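Local coordinates for acetoin utilization protein (Exiguobacterium sibiricum, PDB 2Q04) that probably acts as an acetyltransferase of the GNAT family, with a role in acetoin utilization, at residues E60-I65 with M121-M126; K115-S120 with K158-G163. One frame throughout, in Å; residues are numbered along the deposited sequence.

Contact 1: residues E60-I65 with M121-M126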
loop_
_atom_site.group_PDB
_atom_site.type_symbol
_atom_site.label_atom_id
_atom_site.label_comp_id
_atom_site.label_asym_id
_atom_site.label_seq_id
_atom_site.Cartn_x
_atom_site.Cartn_y
_atom_site.Cartn_z
ATOM N N GLU A 60 2.343 4.693 -13.821
ATOM C CA GLU A 60 1.562 3.660 -13.131
ATOM C C GLU A 60 1.112 4.098 -11.712
ATOM O O GLU A 60 0.269 3.437 -11.085
ATOM C CB GLU A 60 2.370 2.350 -13.044
ATOM C CG GLU A 60 3.382 2.271 -11.860
ATOM C CD GLU A 60 4.634 3.148 -12.055
ATOM O OE1 GLU A 60 4.800 3.755 -13.147
ATOM O OE2 GLU A 60 5.455 3.211 -11.114
ATOM N N GLY A 61 1.660 5.217 -11.232
ATOM C CA GLY A 61 1.444 5.665 -9.844
ATOM C C GLY A 61 -0.004 5.996 -9.488
ATOM O O GLY A 61 -0.715 6.610 -10.269
ATOM N N ARG A 62 -0.420 5.589 -8.284
ATOM C CA ARG A 62 -1.759 5.879 -7.772
ATOM C C ARG A 62 -1.698 6.246 -6.301
ATOM O O ARG A 62 -1.162 5.482 -5.470
ATOM C CB ARG A 62 -2.674 4.671 -7.938
ATOM C CG ARG A 62 -2.826 4.225 -9.333
ATOM C CD ARG A 62 -3.873 3.188 -9.458
ATOM N NE ARG A 62 -4.134 2.876 -10.858
ATOM C CZ ARG A 62 -5.275 2.363 -11.323
ATOM N NH1 ARG A 62 -6.290 2.119 -10.498
ATOM N NH2 ARG A 62 -5.412 2.123 -12.624
ATOM N N ILE A 63 -2.276 7.395 -5.968
ATOM C CA ILE A 63 -2.383 7.835 -4.585
ATOM C C ILE A 63 -3.863 8.007 -4.226
ATOM O O ILE A 63 -4.541 8.854 -4.772
ATOM C CB ILE A 63 -1.646 9.192 -4.358
ATOM C CG1 ILE A 63 -0.139 9.071 -4.697
ATOM C CG2 ILE A 63 -1.846 9.682 -2.912
ATOM C CD1 ILE A 63 0.653 8.173 -3.751
ATOM N N ILE A 64 -4.363 7.133 -3.372
ATOM C CA ILE A 64 -5.701 7.266 -2.836
ATOM C C ILE A 64 -5.570 7.857 -1.435
ATOM O O ILE A 64 -4.695 7.445 -0.658
ATOM C CB ILE A 64 -6.443 5.885 -2.781
ATOM C CG1 ILE A 64 -6.854 5.435 -4.199
ATOM C CG2 ILE A 64 -7.689 5.971 -1.886
ATOM C CD1 ILE A 64 -5.684 5.150 -5.133
ATOM N N ILE A 65 -6.417 8.840 -1.123
ATOM C CA ILE A 65 -6.289 9.601 0.128
ATOM C C ILE A 65 -7.544 9.555 0.981
ATOM O O ILE A 65 -8.640 9.391 0.469
ATOM C CB ILE A 65 -5.968 11.075 -0.156
ATOM C CG1 ILE A 65 -7.120 11.738 -0.954
ATOM C CG2 ILE A 65 -4.648 11.190 -0.909
ATOM C CD1 ILE A 65 -6.956 13.214 -1.138
HETATM N N MSE A 121 -9.447 -0.588 -4.966
HETATM C CA MSE A 121 -9.766 -1.765 -5.801
HETATM C C MSE A 121 -11.042 -1.588 -6.632
HETATM O O MSE A 121 -11.401 -2.472 -7.406
HETATM C CB MSE A 121 -9.897 -3.024 -4.929
HETATM C CG MSE A 121 -8.656 -3.351 -4.127
HETATM SE SE MSE A 121 -7.065 -3.442 -5.220
HETATM C CE MSE A 121 -5.786 -3.393 -3.860
ATOM N N LEU A 122 -11.716 -0.445 -6.477
ATOM C CA LEU A 122 -12.932 -0.154 -7.260
ATOM C C LEU A 122 -12.628 -0.047 -8.753
ATOM O O LEU A 122 -13.515 -0.263 -9.596
ATOM C CB LEU A 122 -13.598 1.135 -6.777
ATOM C CG LEU A 122 -14.494 1.019 -5.549
ATOM C CD1 LEU A 122 -15.132 2.382 -5.226
ATOM C CD2 LEU A 122 -15.568 -0.034 -5.768
ATOM N N ASP A 123 -11.393 0.339 -9.077
ATOM C CA ASP A 123 -10.952 0.422 -10.464
ATOM C C ASP A 123 -10.747 -0.995 -11.026
ATOM O O ASP A 123 -9.884 -1.745 -10.535
ATOM C CB ASP A 123 -9.645 1.222 -10.557
ATOM C CG ASP A 123 -9.277 1.589 -11.997
ATOM O OD1 ASP A 123 -9.795 0.954 -12.931
ATOM O OD2 ASP A 123 -8.471 2.518 -12.185
ATOM N N PRO A 124 -11.533 -1.367 -12.067
ATOM C CA PRO A 124 -11.397 -2.699 -12.672
ATOM C C PRO A 124 -9.980 -2.993 -13.186
ATOM O O PRO A 124 -9.656 -4.144 -13.459
ATOM C CB PRO A 124 -12.385 -2.660 -13.843
ATOM C CG PRO A 124 -13.326 -1.552 -13.530
ATOM C CD PRO A 124 -12.578 -0.560 -12.735
ATOM N N ALA A 125 -9.166 -1.941 -13.347
ATOM C CA ALA A 125 -7.775 -2.081 -13.828
ATOM C C ALA A 125 -6.913 -2.825 -12.846
ATOM O O ALA A 125 -5.948 -3.473 -13.236
ATOM C CB ALA A 125 -7.172 -0.708 -14.107
HETATM N N MSE A 126 -7.267 -2.746 -11.560
HETATM C CA MSE A 126 -6.477 -3.400 -10.489
HETATM C C MSE A 126 -6.511 -4.928 -10.598
HETATM O O MSE A 126 -5.643 -5.618 -10.032
HETATM C CB MSE A 126 -6.987 -2.970 -9.103
HETATM C CG MSE A 126 -6.956 -1.486 -8.882
HETATM SE SE MSE A 126 -5.199 -0.777 -9.109
HETATM C CE MSE A 126 -4.660 -0.622 -7.276
#
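Arg-62 crosses Asp-123 at about a right angle, so that its guanidinium is joined to the carboxylate in a salt bridge buried beside the central sheet of the GNAT fold. Strand 62-68 supplies the arginine; the acid belongs to the loop that leads from helix 112-121 to strand 130-135. With chi1 at -59° and the chain extended from CG to NE, the arginine reaches across to this loop. Both terminal nitrogens converge on one oxygen, OD2: Arg-62 NH1 lies 2.8 Å from Asp-123 OD2, and Arg-62 NH2 lies 3.1 Å from the same atom. Both bonds are bent and weak, and the two planes are 29° apart, yet the pairing of opposite charges in a buried place probably still favours the contact. OD2 also accepts from the backbone N of Gln-6, which ties in the N-terminal segment.

Over one face of the guanidinium sits the selenium of Met-126, a selenomethionine, with SE 3.4 Å from Arg-62 NH1; the two side chains slide past each other in opposite directions. The flexible, bent side chain of a methionine suits a place against the flat guanidinium. Ala-125, small enough to fit close by, brings CB obliquely to 3.6 Å from Arg-62 NH2. A leucine in place of Arg-62 would probably deprive the Asp-123 carboxylate of its positive mate and Met-126 of the flat surface it covers.

The other carboxylate oxygen shapes the loop itself in an Asx turn: Ala-125 N donates to Asp-123 OD1 at 3.0 Å, nearly straight at 166°, coming from above the carboxylate plane.

Contact 2: residues K115-S120 with K158-G163; sequences KLLEVS and KMMNHG
The flat group that Leu-117 meets is a backbone one, the peptide carbonyl of Met-159, whose O lies 3.3 Å from Leu-117 CD1. Within the leucine's own helix another carbonyl, that of Leu-116, is gripped on opposite faces of its plane: Ser-120 N reaches it from one, and from the other Ser-120 OG donates to Leu-116 O at 2.9 Å. A serine suits this place because its short hydroxyl can turn back onto the preceding turn.

Across the contact, helix 112-121 packs against the C-terminal end of helix 149-162, and Leu-117 does almost all the work. Its CG stands anti to the carbonyl carbon (chi1 -69°), which carries CD1 over the last turn of the partner helix. There CD1 lies 3.9 Å from Met-160 CA and 4.2 Å from the selenium, SE, of Met-160, a selenomethionine, while CG of Met-159 borders it at 4.3 Å. Leu-117 CB rests on Gly-163 CA at 3.8 Å. Glycine suits that site, since a beta carbon would point at Leu-117 and collide with CD1. Gly-163 N still bonds to Met-160 O.

Leu-98 of strand 95-103 touches both Leu-117 and Met-160, so one strand underlies both helices. Made of aliphatic carbon and selenium against backbone, the contact probably rests on close fit and exclusion of water, with shape rather than paired charge setting how the helices sit together.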
loop_
_atom_site.group_PDB
_atom_site.type_symbol
_atom_site.label_atom_id
_atom_site.label_comp_id
_atom_site.label_asym_id
_atom_site.label_seq_id
_atom_site.Cartn_x
_atom_site.Cartn_y
_atom_site.Cartn_z
ATOM N N LYS A 115 -11.290 1.033 4.050
ATOM C CA LYS A 115 -11.934 1.804 2.973
ATOM C C LYS A 115 -10.942 2.332 1.987
ATOM O O LYS A 115 -11.226 2.432 0.807
ATOM C CB LYS A 115 -12.739 2.964 3.544
ATOM C CG LYS A 115 -14.170 2.638 3.808
ATOM C CD LYS A 115 -14.990 2.609 2.518
ATOM C CE LYS A 115 -16.462 2.393 2.810
ATOM N NZ LYS A 115 -17.296 2.536 1.599
ATOM N N LEU A 116 -9.819 2.783 2.487
ATOM C CA LEU A 116 -8.743 3.229 1.640
ATOM C C LEU A 116 -8.442 2.134 0.609
ATOM O O LEU A 116 -8.304 2.414 -0.584
ATOM C CB LEU A 116 -7.505 3.504 2.490
ATOM C CG LEU A 116 -6.761 4.824 2.322
ATOM C CD1 LEU A 116 -7.662 5.951 2.079
ATOM C CD2 LEU A 116 -5.926 5.081 3.575
ATOM N N LEU A 117 -8.402 0.878 1.070
ATOM C CA LEU A 117 -8.129 -0.259 0.185
ATOM C C LEU A 117 -9.322 -0.567 -0.723
ATOM O O LEU A 117 -9.140 -0.916 -1.889
ATOM C CB LEU A 117 -7.758 -1.511 1.000
ATOM C CG LEU A 117 -6.401 -1.497 1.747
ATOM C CD1 LEU A 117 -6.285 -2.722 2.659
ATOM C CD2 LEU A 117 -5.235 -1.438 0.779
ATOM N N GLU A 118 -10.542 -0.445 -0.182
ATOM C CA GLU A 118 -11.767 -0.677 -0.975
ATOM C C GLU A 118 -11.822 0.240 -2.193
ATOM O O GLU A 118 -12.032 -0.212 -3.310
ATOM C CB GLU A 118 -13.023 -0.448 -0.123
ATOM C CG GLU A 118 -13.403 -1.606 0.787
ATOM C CD GLU A 118 -14.700 -1.336 1.573
ATOM O OE1 GLU A 118 -15.619 -0.671 1.018
ATOM O OE2 GLU A 118 -14.801 -1.796 2.735
ATOM N N VAL A 119 -11.668 1.536 -1.954
ATOM C CA VAL A 119 -11.737 2.530 -3.014
ATOM C C VAL A 119 -10.605 2.333 -4.027
ATOM O O VAL A 119 -10.769 2.606 -5.219
ATOM C CB VAL A 119 -11.678 3.969 -2.431
ATOM C CG1 VAL A 119 -11.603 5.010 -3.552
ATOM C CG2 VAL A 119 -12.881 4.225 -1.547
ATOM N N SER A 120 -9.469 1.833 -3.549
ATOM C CA SER A 120 -8.341 1.536 -4.420
ATOM C C SER A 120 -8.668 0.406 -5.414
ATOM O O SER A 120 -8.244 0.453 -6.566
ATOM C CB SER A 120 -7.104 1.163 -3.589
ATOM O OG SER A 120 -6.595 2.289 -2.888
ATOM N N LYS A 158 -5.262 -8.466 8.781
ATOM C CA LYS A 158 -6.686 -8.543 8.521
ATOM C C LYS A 158 -7.187 -7.302 7.748
ATOM O O LYS A 158 -8.104 -7.408 6.928
ATOM C CB LYS A 158 -7.440 -8.766 9.834
ATOM C CG LYS A 158 -7.137 -10.171 10.451
ATOM C CD LYS A 158 -7.668 -10.335 11.884
ATOM C CE LYS A 158 -9.116 -10.824 11.913
ATOM N NZ LYS A 158 -9.484 -11.388 13.260
HETATM N N MSE A 159 -6.527 -6.158 7.957
HETATM C CA MSE A 159 -6.819 -4.972 7.183
HETATM C C MSE A 159 -6.486 -5.215 5.745
HETATM O O MSE A 159 -7.287 -4.942 4.861
HETATM C CB MSE A 159 -6.017 -3.791 7.685
HETATM C CG MSE A 159 -6.297 -2.533 6.915
HETATM SE SE MSE A 159 -5.148 -1.118 7.346
HETATM C CE MSE A 159 -3.581 -1.767 6.577
HETATM N N MSE A 160 -5.263 -5.704 5.506
HETATM C CA MSE A 160 -4.784 -5.998 4.148
HETATM C C MSE A 160 -5.667 -7.068 3.467
HETATM O O MSE A 160 -5.921 -7.002 2.272
HETATM C CB MSE A 160 -3.338 -6.468 4.195
HETATM C CG MSE A 160 -2.328 -5.369 4.568
HETATM SE SE MSE A 160 -2.257 -3.918 3.222
HETATM C CE MSE A 160 -0.617 -2.908 3.919
ATOM N N ASN A 161 -6.137 -8.031 4.248
ATOM C CA ASN A 161 -7.024 -9.071 3.734
ATOM C C ASN A 161 -8.289 -8.478 3.139
ATOM O O ASN A 161 -8.759 -8.934 2.121
ATOM C CB ASN A 161 -7.380 -10.080 4.834
ATOM C CG ASN A 161 -6.170 -10.970 5.253
ATOM O OD1 ASN A 161 -6.181 -11.585 6.311
ATOM N ND2 ASN A 161 -5.160 -11.043 4.400
ATOM N N HIS A 162 -8.805 -7.417 3.764
ATOM C CA HIS A 162 -10.004 -6.741 3.261
ATOM C C HIS A 162 -9.759 -6.145 1.867
ATOM O O HIS A 162 -10.673 -6.036 1.074
ATOM C CB HIS A 162 -10.472 -5.637 4.236
ATOM C CG HIS A 162 -11.253 -6.155 5.411
ATOM N ND1 HIS A 162 -10.780 -6.097 6.705
ATOM C CD2 HIS A 162 -12.480 -6.726 5.485
ATOM C CE1 HIS A 162 -11.679 -6.614 7.524
ATOM N NE2 HIS A 162 -12.719 -7.008 6.809
ATOM N N GLY A 163 -8.512 -5.776 1.580
ATOM C CA GLY A 163 -8.147 -5.244 0.259
ATOM C C GLY A 163 -7.825 -6.344 -0.753
ATOM O O GLY A 163 -7.502 -6.062 -1.900
#

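How the contacts relate
After strands 8-12 and 19-23 and helix 45-56, the chain reaches 60-65, the loop and start of strand 62-68, then runs through strands 71-79 and 95-103 to helix segment 115-120. Immediately afterwards, 121-126 returns to 60-65, and contact 1 closes a loop of 55 intervening residues. The chain continues through strand 130-135 to 158-163, where contact 2 closes a second, shorter loop of 37. Because their segments alternate, the two loops cross. Helix 112-121 is the connection of a beta-alpha-beta crossover between parallel strands 95-103 and 130-135: contact 1 ties its exit to strand 62-68, contact 2 its flank to helix 149-162. The contacts also touch, Met-126 CG lying 3.3 Å from Ser-120 O.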